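Local coordinates for possible membrane-associated serine protease (Mycobacterium tuberculosis, PDB 3K6Y), which is the protease domain of a membrane-anchored, chymotrypsin-like serine endopeptidase that is probably required for resistance of the bacterium to acid and oxidative stress, at residues M71-V76 against S102-I107. Sequence-based numbering, arbitrary orientation.
Sequences MTNAHV and SVDVAI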
loop_
_atom_site.group_PDB
_atom_site.type_symbol
_atom_site.label_atom_id
_atom_site.label_comp_id
_atom_site.label_asym_id
_atom_site.label_seq_id
_atom_site.Cartn_x
_atom_site.Cartn_y
_atom_site.Cartn_z
ATOM N N MET A 71 -16.986 -1.090 -8.276
ATOM C CA MET A 71 -16.578 -1.080 -6.876
ATOM C C MET A 71 -16.303 -2.531 -6.431
ATOM O O MET A 71 -17.032 -3.472 -6.825
ATOM C CB MET A 71 -17.666 -0.451 -5.984
ATOM C CG MET A 71 -17.247 -0.430 -4.516
ATOM S SD MET A 71 -18.368 0.555 -3.486
ATOM C CE MET A 71 -17.939 2.239 -3.940
ATOM N N THR A 72 -15.284 -2.685 -5.585
ATOM C CA THR A 72 -14.980 -3.953 -4.935
ATOM C C THR A 72 -14.331 -3.632 -3.586
ATOM O O THR A 72 -14.240 -2.459 -3.213
ATOM C CB THR A 72 -14.071 -4.842 -5.827
ATOM O OG1 THR A 72 -13.925 -6.143 -5.234
ATOM C CG2 THR A 72 -12.682 -4.239 -6.070
ATOM N N ASN A 73 -13.918 -4.654 -2.840
ATOM C CA ASN A 73 -13.134 -4.385 -1.638
ATOM C C ASN A 73 -11.676 -4.151 -1.972
ATOM O O ASN A 73 -11.163 -4.720 -2.942
ATOM C CB ASN A 73 -13.219 -5.544 -0.645
ATOM C CG ASN A 73 -14.592 -5.689 0.001
ATOM O OD1 ASN A 73 -15.141 -6.784 0.024
ATOM N ND2 ASN A 73 -15.112 -4.612 0.582
ATOM N N ALA A 74 -10.997 -3.361 -1.139
ATOM C CA ALA A 74 -9.561 -3.203 -1.314
ATOM C C ALA A 74 -8.856 -4.556 -1.219
ATOM O O ALA A 74 -7.929 -4.824 -1.973
ATOM C CB ALA A 74 -8.999 -2.225 -0.301
ATOM N N HIS A 75 -9.301 -5.425 -0.309
ATOM C CA HIS A 75 -8.587 -6.689 -0.123
ATOM C C HIS A 75 -8.746 -7.642 -1.298
ATOM O O HIS A 75 -8.015 -8.619 -1.398
ATOM C CB HIS A 75 -8.966 -7.371 1.195
ATOM C CG HIS A 75 -10.338 -7.988 1.208
ATOM N ND1 HIS A 75 -11.414 -7.415 1.863
ATOM C CD2 HIS A 75 -10.793 -9.165 0.705
ATOM C CE1 HIS A 75 -12.465 -8.216 1.760
ATOM N NE2 HIS A 75 -12.118 -9.277 1.054
ATOM N N VAL A 76 -9.660 -7.355 -2.221
ATOM C CA VAL A 76 -9.769 -8.171 -3.428
ATOM C C VAL A 76 -8.622 -7.891 -4.408
ATOM O O VAL A 76 -8.303 -8.749 -5.226
ATOM C CB VAL A 76 -11.165 -7.973 -4.059
ATOM C CG1 VAL A 76 -11.294 -8.534 -5.459
ATOM C CG2 VAL A 76 -12.196 -8.589 -3.157
ATOM N N SER A 102 -8.571 1.261 4.713
ATOM C CA SER A 102 -9.202 1.512 6.011
ATOM C C SER A 102 -10.675 1.189 5.901
ATOM O O SER A 102 -11.207 0.385 6.673
ATOM C CB SER A 102 -8.996 2.961 6.457
ATOM O OG SER A 102 -7.613 3.267 6.600
ATOM N N VAL A 103 -11.357 1.813 4.944
ATOM C CA VAL A 103 -12.756 1.490 4.706
ATOM C C VAL A 103 -12.852 0.086 4.057
ATOM O O VAL A 103 -13.820 -0.640 4.303
ATOM C CB VAL A 103 -13.423 2.575 3.832
ATOM C CG1 VAL A 103 -14.850 2.209 3.498
ATOM C CG2 VAL A 103 -13.384 3.941 4.528
ATOM N N ASP A 104 -11.827 -0.289 3.269
ATOM C CA ASP A 104 -11.732 -1.553 2.512
ATOM C C ASP A 104 -12.546 -1.489 1.221
ATOM O O ASP A 104 -13.407 -2.341 0.987
ATOM C CB ASP A 104 -12.057 -2.804 3.344
ATOM C CG ASP A 104 -11.577 -4.089 2.688
ATOM O OD1 ASP A 104 -11.862 -5.177 3.255
ATOM O OD2 ASP A 104 -10.927 -4.046 1.619
ATOM N N VAL A 105 -12.267 -0.474 0.398
ATOM C CA VAL A 105 -12.968 -0.314 -0.880
ATOM C C VAL A 105 -11.966 0.084 -1.941
ATOM O O VAL A 105 -11.053 0.864 -1.662
ATOM C CB VAL A 105 -14.060 0.775 -0.795
ATOM C CG1 VAL A 105 -14.675 1.073 -2.181
ATOM C CG2 VAL A 105 -15.144 0.353 0.162
ATOM N N ALA A 106 -12.137 -0.467 -3.139
ATOM C CA ALA A 106 -11.396 -0.022 -4.311
ATOM C C ALA A 106 -12.384 0.306 -5.408
ATOM O O ALA A 106 -13.454 -0.322 -5.512
ATOM C CB ALA A 106 -10.394 -1.100 -4.790
ATOM N N ILE A 107 -12.024 1.283 -6.240
ATOM C CA ILE A 107 -12.797 1.568 -7.448
ATOM C C ILE A 107 -11.885 1.323 -8.633
ATOM O O ILE A 107 -10.717 1.768 -8.647
ATOM C CB ILE A 107 -13.344 3.023 -7.468
ATOM C CG1 ILE A 107 -14.324 3.216 -6.297
ATOM C CG2 ILE A 107 -14.033 3.324 -8.816
ATOM C CD1 ILE A 107 -14.856 4.654 -6.123
#
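The carboxylate of Asp104 divides its two oxygens between the ring and the backbone of His75. OD1 of Asp104 accepts from His75 ND1 at 2.7 Å, with 162° at the hydrogen; the oxygen lies exactly in the ring plane and offers its syn lone pair, although the ring and carboxylate planes are 50° apart. Its fellow OD2 takes the backbone N of His75, also through the syn lone pair, at 2.9 Å. Chi1 of Asp104 (-163°) swings CG away from its own backbone N, setting both oxygens against the 74-75 turn; OD2 also lies 3.3 Å from Ala74 CB. The backbone carbonyl of Asp104 is held separately: Asn73 ND2 donates to Asp104 O at 2.9 Å, almost in line with the carbonyl bond and close to the amide plane of Asn73, while Ala74 N adds a weak bond to the same oxygen.

Toward Met71 and Ile107 the chains run as neighbouring antiparallel strands of the first barrel. Thr72 and Ala106 form the hydrogen-bonded pair: Thr72 N donates to Ala106 O, and Ala106 N returns a 2.9 Å bond to Thr72 O. The hydroxyl of Thr72 is engaged with Thr61 O on the adjoining strand. Met71 packs its CG against Val105 CG1 at 3.8 Å, and Val217 of helix 214-218 touches both side chains.

His75 and Asp104 are probably the active-site histidine and aspartate of this chymotrypsin-like, S1C-family domain, and NE2 of His75 is hydrogen-bonded to Ser183 OG, consistent with a Ser-His-Asp charge relay at the junction of the two barrels. Bonds at both ring nitrogens, ND1 to Asp104 and NE2 to Ser183 OG, probably limit rotation of the ring and keep it between carboxylate and hydroxyl.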